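Local structure of large adhesion protein (Lap) involved in biofilm formation (Marinobacter hydrocarbonoclasticus, 6XI3) at residues 216-228 with 296-310. The protein probably serves as part of a calcium-stiffened chain of tandem Ig-like beta-sandwich domains that extends a bacterial adhesin toward its target during biofilm formation. Sequence-based numbering, arbitrary orientation.
Sequences TFDATAGDLTVSV and ATAQDRNGNAVSDSA. With CA (calcium ion), chain D; EDT ({[-(bis-carboxymethyl-amino)-ethyl]-carboxymethyl-amino}-acetic acid), chain I.
Leu224 is the main knob here, dropping from strand 223-228 onto the hairpin made by strands 296-299 and 305-310. Its CG lies anti to the backbone N (chi1 180°), which lowers the fork into the hollow: CD2 sits 3.6 Å from Ala296 CB, CD1 meets Ala298 CB, and CB rests on Val306 CG2. The small Ala296 and Ala298 methyls form the floor on which the two branches rest. Val226 makes the next bump, with its CB 3.7 Å from Ala296 CB, while Tyr277 touches Leu224, Val226 and Ala296 to continue the core of the sandwich. Toward the linker, Val306 CG1 presses on Gly222 C, and Asp300 OD2 comes within 3.4 Å of Gly222 CA, its carboxylate filling the place beside the glycine where a CB would otherwise stand. Asp308 OD2 accepts from Val226 N at 3.0 Å, on its anti side, and the bound EDTA lies against both strands and accepts one hydrogen bond, from Ser307 N.

At the domain junction the fit turns polar. The Asn302 amide stacks on the Asp218 carboxylate, their planes 23° apart; Asn302 ND2 reaches Phe217 O at 2.9 Å, nearly straight (174°), while Asn302 OD1 binds calcium at 2.2 Å. Asp218 OD1, Thr220 O, water 1, Asp192 and Asp246 complete the site. Asp300 OD2 accepts from that water, a second-shell hold. With ligands drawn from both domains, calcium should stiffen the linker, consistent with its role in extending the adhesin.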
ATOM      1  N   THR A 216     -11.106  -2.518   2.812  1.00 26.52           N
ATOM      2  CA  THR A 216      -9.700  -2.927   2.645  1.00 25.46           C
ATOM      3  C   THR A 216      -9.591  -4.010   1.578  1.00 23.63           C
ATOM      4  O   THR A 216     -10.330  -5.002   1.627  1.00 24.45           O
ATOM      5  CB  THR A 216      -9.133  -3.472   3.950  1.00 27.86           C
ATOM      6  OG1 THR A 216      -9.463  -2.455   4.897  1.00 26.11           O
ATOM      7  CG2 THR A 216      -7.646  -3.752   3.872  1.00 28.40           C
ATOM      8  N   PHE A 217      -8.588  -3.862   0.729  1.00 22.99           N
ATOM      9  CA  PHE A 217      -8.203  -4.841  -0.307  1.00 21.79           C
ATOM     10  C   PHE A 217      -6.842  -5.397   0.108  1.00 22.93           C
ATOM     11  O   PHE A 217      -5.882  -4.624   0.359  1.00 24.46           O
ATOM     12  CB  PHE A 217      -8.208  -4.148  -1.661  1.00 22.75           C
ATOM     13  CG  PHE A 217      -8.104  -5.050  -2.862  1.00 24.69           C
ATOM     14  CD1 PHE A 217      -8.725  -6.289  -2.882  1.00 24.67           C
ATOM     15  CD2 PHE A 217      -7.367  -4.653  -3.969  1.00 25.72           C
ATOM     16  CE1 PHE A 217      -8.608  -7.106  -3.996  1.00 26.54           C
ATOM     17  CE2 PHE A 217      -7.278  -5.461  -5.098  1.00 26.85           C
ATOM     18  CZ  PHE A 217      -7.909  -6.688  -5.107  1.00 25.84           C
ATOM     19  N   ASP A 218      -6.769  -6.713   0.208  1.00 25.66           N
ATOM     20  CA  ASP A 218      -5.531  -7.428   0.568  1.00 26.01           C
ATOM     21  C   ASP A 218      -5.531  -8.713  -0.239  1.00 24.54           C
ATOM     22  O   ASP A 218      -5.707  -9.782   0.362  1.00 25.68           O
ATOM     23  CB  ASP A 218      -5.408  -7.634   2.076  1.00 28.45           C
ATOM     24  CG  ASP A 218      -4.015  -8.139   2.475  1.00 29.49           C
ATOM     25  OD1 ASP A 218      -3.190  -8.393   1.571  1.00 22.73           O
ATOM     26  OD2 ASP A 218      -3.771  -8.285   3.676  1.00 33.56           O
ATOM     27  N   ALA A 219      -5.308  -8.602  -1.547  1.00 26.59           N
ATOM     28  CA  ALA A 219      -5.243  -9.747  -2.488  1.00 24.54           C
ATOM     29  C   ALA A 219      -3.793 -10.257  -2.643  1.00 27.33           C
ATOM     30  O   ALA A 219      -3.603 -11.427  -3.057  1.00 27.48           O
ATOM     31  CB  ALA A 219      -5.858  -9.358  -3.799  1.00 25.50           C
ATOM     32  N   THR A 220      -2.794  -9.439  -2.320  1.00 27.51           N
ATOM     33  CA  THR A 220      -1.358  -9.778  -2.556  1.00 28.29           C
ATOM     34  C   THR A 220      -0.641  -9.803  -1.203  1.00 23.92           C
ATOM     35  O   THR A 220      -0.734  -8.818  -0.428  1.00 25.82           O
ATOM     36  CB  THR A 220      -0.737  -8.853  -3.611  1.00 29.43           C
ATOM     37  OG1 THR A 220      -1.612  -8.780  -4.744  1.00 28.72           O
ATOM     38  CG2 THR A 220       0.622  -9.314  -4.103  1.00 29.71           C
ATOM     39  N   ALA A 221      -0.002 -10.929  -0.921  1.00 26.05           N
ATOM     40  CA  ALA A 221       0.889 -11.142   0.222  1.00 25.85           C
ATOM     41  C   ALA A 221       2.147 -10.279   0.018  1.00 26.16           C
ATOM     42  O   ALA A 221       2.796 -10.443  -0.991  1.00 26.53           O
ATOM     43  CB  ALA A 221       1.240 -12.621   0.308  1.00 28.16           C
ATOM     44  N   GLY A 222       2.460  -9.416   0.974  1.00 24.15           N
ATOM     45  CA  GLY A 222       3.654  -8.561   0.976  1.00 26.91           C
ATOM     46  C   GLY A 222       4.884  -9.422   1.169  1.00 27.27           C
ATOM     47  O   GLY A 222       4.779 -10.411   1.863  1.00 27.99           O
ATOM     48  N   ASP A 223       5.978  -9.102   0.503  1.00 26.65           N
ATOM     49  CA  ASP A 223       7.236  -9.866   0.654  1.00 26.50           C
ATOM     50  C   ASP A 223       8.405  -8.941   0.323  1.00 24.76           C
ATOM     51  O   ASP A 223       8.218  -7.940  -0.377  1.00 23.53           O
ATOM     52  CB  ASP A 223       7.187 -11.108  -0.235  1.00 29.70           C
ATOM     53  CG  ASP A 223       8.280 -12.119   0.032  1.00 36.73           C
ATOM     54  OD1 ASP A 223       8.539 -12.426   1.223  1.00 41.84           O
ATOM     55  OD2 ASP A 223       8.905 -12.538  -0.954  1.00 52.56           O
ATOM     56  N   LEU A 224       9.593  -9.299   0.785  1.00 24.70           N
ATOM     57  CA  LEU A 224      10.832  -8.562   0.480  1.00 26.74           C
ATOM     58  C   LEU A 224      11.957  -9.601   0.448  1.00 27.08           C
ATOM     59  O   LEU A 224      11.961 -10.493   1.302  1.00 27.77           O
ATOM     60  CB  LEU A 224      11.072  -7.451   1.515  1.00 23.89           C
ATOM     61  CG  LEU A 224      12.349  -6.624   1.284  1.00 23.08           C
ATOM     62  CD1 LEU A 224      12.195  -5.176   1.715  1.00 23.46           C
ATOM     63  CD2 LEU A 224      13.537  -7.232   2.007  1.00 25.21           C
ATOM     64  N   THR A 225      12.814  -9.518  -0.566  1.00 25.81           N
ATOM     65  CA  THR A 225      14.098 -10.249  -0.591  1.00 25.45           C
ATOM     66  C   THR A 225      15.244  -9.236  -0.584  1.00 25.72           C
ATOM     67  O   THR A 225      15.045  -8.132  -1.077  1.00 25.50           O
ATOM     68  CB  THR A 225      14.177 -11.198  -1.787  1.00 26.52           C
ATOM     69  OG1 THR A 225      14.332 -10.396  -2.957  1.00 30.67           O
ATOM     70  CG2 THR A 225      12.983 -12.133  -1.896  1.00 28.54           C
ATOM     71  N   VAL A 226      16.399  -9.634  -0.044  1.00 23.60           N
ATOM     72  CA  VAL A 226      17.633  -8.814  -0.110  1.00 23.41           C
ATOM     73  C   VAL A 226      18.759  -9.729  -0.573  1.00 26.95           C
ATOM     74  O   VAL A 226      18.721 -10.921  -0.277  1.00 23.36           O
ATOM     75  CB  VAL A 226      17.948  -8.089   1.209  1.00 23.19           C
ATOM     76  CG1 VAL A 226      18.289  -9.036   2.354  1.00 23.71           C
ATOM     77  CG2 VAL A 226      19.070  -7.073   1.010  1.00 24.84           C
ATOM     78  N   SER A 227      19.712  -9.185  -1.316  1.00 26.15           N
ATOM     79  CA  SER A 227      20.895  -9.969  -1.708  1.00 32.03           C
ATOM     80  C   SER A 227      22.126  -9.072  -1.638  1.00 27.90           C
ATOM     81  O   SER A 227      22.012  -7.826  -1.826  1.00 25.40           O
ATOM     82  CB  SER A 227      20.678 -10.668  -3.034  1.00 36.26           C
ATOM     83  OG  SER A 227      21.073  -9.869  -4.112  1.00 40.16           O
ATOM     84  N   VAL A 228      23.240  -9.683  -1.267  1.00 25.07           N
ATOM     85  CA  VAL A 228      24.557  -9.019  -1.255  1.00 28.71           C
ATOM     86  C   VAL A 228      25.137  -9.307  -2.624  1.00 27.80           C
ATOM     87  O   VAL A 228      25.509 -10.438  -2.830  1.00 29.38           O
ATOM     88  CB  VAL A 228      25.412  -9.547  -0.091  1.00 29.70           C
ATOM     89  CG1 VAL A 228      26.715  -8.792   0.029  1.00 32.32           C
ATOM     90  CG2 VAL A 228      24.613  -9.465   1.190  1.00 28.75           C
ATOM     91  N   ALA A 296      17.079  -6.172   5.492  1.00 26.21           N
ATOM     92  CA  ALA A 296      16.288  -5.158   4.763  1.00 26.31           C
ATOM     93  C   ALA A 296      14.835  -5.264   5.240  1.00 24.16           C
ATOM     94  O   ALA A 296      14.358  -6.390   5.378  1.00 23.77           O
ATOM     95  CB  ALA A 296      16.402  -5.389   3.279  1.00 24.75           C
ATOM     96  N   THR A 297      14.179  -4.130   5.448  1.00 23.05           N
ATOM     97  CA  THR A 297      12.784  -4.032   5.909  1.00 23.04           C
ATOM     98  C   THR A 297      12.093  -2.900   5.147  1.00 23.95           C
ATOM     99  O   THR A 297      12.702  -1.816   4.951  1.00 21.92           O
ATOM    100  CB  THR A 297      12.728  -3.761   7.417  1.00 26.79           C
ATOM    101  OG1 THR A 297      13.458  -4.783   8.092  1.00 31.22           O
ATOM    102  CG2 THR A 297      11.323  -3.714   7.966  1.00 28.99           C
ATOM    103  N   ALA A 298      10.875  -3.152   4.717  1.00 22.34           N
ATOM    104  CA  ALA A 298       9.979  -2.152   4.113  1.00 24.17           C
ATOM    105  C   ALA A 298       8.596  -2.367   4.705  1.00 25.96           C
ATOM    106  O   ALA A 298       8.436  -3.292   5.529  1.00 26.81           O
ATOM    107  CB  ALA A 298       9.978  -2.311   2.615  1.00 25.25           C
ATOM    108  N   GLN A 299       7.644  -1.565   4.274  1.00 24.03           N
ATOM    109  CA  GLN A 299       6.249  -1.655   4.729  1.00 27.04           C
ATOM    110  C   GLN A 299       5.382  -1.945   3.499  1.00 24.94           C
ATOM    111  O   GLN A 299       5.493  -1.190   2.503  1.00 25.36           O
ATOM    112  CB  GLN A 299       5.820  -0.362   5.435  1.00 31.14           C
ATOM    113  CG  GLN A 299       4.362  -0.470   5.843  1.00 39.69           C
ATOM    114  CD  GLN A 299       3.871   0.498   6.882  1.00 44.99           C
ATOM    115  OE1 GLN A 299       3.132   1.427   6.557  1.00 42.24           O
ATOM    116  NE2 GLN A 299       4.222   0.237   8.130  1.00 41.90           N
ATOM    117  N   ASP A 300       4.578  -3.006   3.539  1.00 23.36           N
ATOM    118  CA  ASP A 300       3.702  -3.377   2.391  1.00 23.66           C
ATOM    119  C   ASP A 300       2.469  -2.472   2.408  1.00 20.92           C
ATOM    120  O   ASP A 300       2.338  -1.668   3.287  1.00 21.60           O
ATOM    121  CB  ASP A 300       3.385  -4.872   2.377  1.00 24.18           C
ATOM    122  CG  ASP A 300       2.363  -5.404   3.375  1.00 25.75           C
ATOM    123  OD1 ASP A 300       1.652  -4.604   4.021  1.00 26.12           O
ATOM    124  OD2 ASP A 300       2.312  -6.644   3.501  1.00 24.70           O
ATOM    125  N   ARG A 301       1.612  -2.602   1.425  1.00 24.17           N
ATOM    126  CA  ARG A 301       0.453  -1.697   1.257  1.00 24.58           C
ATOM    127  C   ARG A 301      -0.592  -1.881   2.363  1.00 25.27           C
ATOM    128  O   ARG A 301      -1.441  -0.992   2.503  1.00 24.92           O
ATOM    129  CB  ARG A 301      -0.149  -1.970  -0.114  1.00 23.47           C
ATOM    130  CG  ARG A 301       0.686  -1.420  -1.253  1.00 24.25           C
ATOM    131  CD  ARG A 301      -0.151  -1.276  -2.519  1.00 24.78           C
ATOM    132  NE  ARG A 301       0.604  -0.719  -3.644  1.00 25.78           N
ATOM    133  CZ  ARG A 301       1.334  -1.424  -4.500  1.00 25.43           C
ATOM    134  NH1 ARG A 301       1.413  -2.740  -4.407  1.00 27.69           N
ATOM    135  NH2 ARG A 301       1.940  -0.818  -5.496  1.00 25.79           N
ATOM    136  N   ASN A 302      -0.598  -3.017   3.064  1.00 26.04           N
ATOM    137  CA  ASN A 302      -1.585  -3.254   4.148  1.00 27.51           C
ATOM    138  C   ASN A 302      -0.935  -2.982   5.508  1.00 29.85           C
ATOM    139  O   ASN A 302      -1.487  -3.455   6.504  1.00 31.44           O
ATOM    140  CB  ASN A 302      -2.161  -4.665   4.033  1.00 29.03           C
ATOM    141  CG  ASN A 302      -2.951  -4.846   2.756  1.00 27.38           C
ATOM    142  OD1 ASN A 302      -2.431  -5.437   1.815  1.00 25.95           O
ATOM    143  ND2 ASN A 302      -4.174  -4.308   2.711  1.00 25.33           N
ATOM    144  N   GLY A 303       0.206  -2.274   5.547  1.00 27.85           N
ATOM    145  CA  GLY A 303       0.829  -1.805   6.799  1.00 30.07           C
ATOM    146  C   GLY A 303       1.710  -2.861   7.457  1.00 30.57           C
ATOM    147  O   GLY A 303       2.007  -2.684   8.609  1.00 30.58           O
ATOM    148  N   ASN A 304       2.095  -3.942   6.772  1.00 31.59           N
ATOM    149  CA  ASN A 304       2.966  -4.982   7.375  1.00 32.08           C
ATOM    150  C   ASN A 304       4.439  -4.679   7.075  1.00 32.63           C
ATOM    151  O   ASN A 304       4.762  -4.358   5.924  1.00 30.35           O
ATOM    152  CB  ASN A 304       2.644  -6.380   6.860  1.00 33.59           C
ATOM    153  CG  ASN A 304       1.187  -6.738   7.059  1.00 37.10           C
ATOM    154  OD1 ASN A 304       0.732  -6.816   8.194  1.00 37.63           O
ATOM    155  ND2 ASN A 304       0.459  -6.936   5.966  1.00 33.50           N
ATOM    156  N   ALA A 305       5.313  -4.859   8.060  1.00 31.40           N
ATOM    157  CA  ALA A 305       6.776  -4.901   7.828  1.00 30.55           C
ATOM    158  C   ALA A 305       7.101  -6.192   7.087  1.00 27.93           C
ATOM    159  O   ALA A 305       6.659  -7.246   7.518  1.00 29.10           O
ATOM    160  CB  ALA A 305       7.537  -4.794   9.131  1.00 32.03           C
ATOM    161  N   VAL A 306       7.810  -6.103   5.973  1.00 25.33           N
ATOM    162  CA  VAL A 306       8.331  -7.285   5.242  1.00 24.52           C
ATOM    163  C   VAL A 306       9.851  -7.177   5.247  1.00 27.97           C
ATOM    164  O   VAL A 306      10.373  -6.059   5.040  1.00 23.65           O
ATOM    165  CB  VAL A 306       7.775  -7.359   3.825  1.00 25.63           C
ATOM    166  CG1 VAL A 306       6.313  -7.780   3.875  1.00 28.52           C
ATOM    167  CG2 VAL A 306       7.963  -6.039   3.088  1.00 25.73           C
ATOM    168  N   SER A 307      10.506  -8.306   5.481  1.00 25.99           N
ATOM    169  CA  SER A 307      11.937  -8.382   5.842  1.00 27.30           C
ATOM    170  C   SER A 307      12.598  -9.546   5.122  1.00 28.17           C
ATOM    171  O   SER A 307      11.906 -10.550   4.814  1.00 25.72           O
ATOM    172  CB  SER A 307      12.080  -8.518   7.320  1.00 29.87           C
ATOM    173  OG  SER A 307      11.990  -7.248   7.883  1.00 35.86           O
ATOM    174  N   ASP A 308      13.920  -9.439   4.958  1.00 26.31           N
ATOM    175  CA  ASP A 308      14.787 -10.565   4.552  1.00 23.62           C
ATOM    176  C   ASP A 308      16.169 -10.281   5.135  1.00 25.31           C
ATOM    177  O   ASP A 308      16.450  -9.138   5.553  1.00 24.09           O
ATOM    178  CB  ASP A 308      14.753 -10.789   3.039  1.00 24.00           C
ATOM    179  CG  ASP A 308      15.403 -12.088   2.593  1.00 27.01           C
ATOM    180  OD1 ASP A 308      15.460 -13.021   3.429  1.00 31.66           O
ATOM    181  OD2 ASP A 308      15.824 -12.184   1.411  1.00 29.49           O
ATOM    182  N   SER A 309      17.008 -11.295   5.183  1.00 25.20           N
ATOM    183  CA  SER A 309      18.406 -11.139   5.603  1.00 26.71           C
ATOM    184  C   SER A 309      19.282 -11.900   4.613  1.00 27.73           C
ATOM    185  O   SER A 309      18.748 -12.756   3.908  1.00 30.44           O
ATOM    186  CB  SER A 309      18.592 -11.599   7.004  1.00 29.57           C
ATOM    187  OG  SER A 309      18.299 -12.976   7.074  1.00 33.40           O
ATOM    188  N   ALA A 310      20.564 -11.552   4.514  1.00 27.71           N
ATOM    189  CA  ALA A 310      21.505 -12.252   3.613  1.00 28.42           C
ATOM    190  C   ALA A 310      22.907 -12.208   4.229  1.00 26.99           C
ATOM    191  O   ALA A 310      23.159 -11.306   5.018  1.00 26.58           O
ATOM    192  CB  ALA A 310      21.481 -11.594   2.267  1.00 26.85           C
TER
HETATM  193 CA    CA D 503      -1.434  -7.048   0.651  1.00 24.99          CA
HETATM  194  O20 EDT I 508      12.957 -14.355   1.473  1.00 45.46           O
HETATM  195  C5  EDT I 508      11.715 -14.266   1.369  1.00 53.16           C
HETATM  196  O19 EDT I 508      11.123 -14.413   0.226  1.00 45.00           O
HETATM  197  C4  EDT I 508      10.924 -14.080   2.663  1.00 56.04           C
HETATM  198  N3  EDT I 508      11.607 -14.540   3.917  1.00 64.43           N
HETATM  199  C2  EDT I 508      12.186 -15.922   3.858  1.00 58.07           C
HETATM  200  C1  EDT I 508      11.219 -17.004   3.391  1.00 70.71           C
HETATM  201  O18 EDT I 508      11.539 -17.733   2.396  1.00 70.39           O
HETATM  202  O17 EDT I 508      10.157 -17.175   4.032  1.00 83.50           O
HETATM  203  C6  EDT I 508      10.672 -14.520   5.057  1.00 61.20           C
HETATM  204  C7  EDT I 508      10.589 -13.128   5.567  1.00 58.03           C
HETATM  205  N8  EDT I 508      10.358 -13.155   7.018  1.00 62.24           N
HETATM  206  C9  EDT I 508      11.226 -12.169   7.690  1.00 68.84           C
HETATM  207  C10 EDT I 508      11.298 -12.317   9.194  1.00 73.53           C
HETATM  208  O16 EDT I 508      12.405 -12.116   9.733  1.00 66.04           O
HETATM  209  O15 EDT I 508      10.266 -12.588   9.853  1.00 82.23           O
HETATM  210  C11 EDT I 508       8.931 -12.902   7.316  1.00 61.90           C
HETATM  211  C12 EDT I 508       8.566 -11.425   7.382  1.00 59.46           C
HETATM  212  O13 EDT I 508       8.934 -10.660   6.469  1.00 53.62           O
HETATM  213  O14 EDT I 508       7.873 -10.987   8.332  1.00 61.59           O
HETATM  214  O   HOH W   1      -0.010  -7.700   2.429  1.00 25.67           O
HETATM  215  O   HOH W   2       9.579 -10.798   3.489  1.00 38.76           O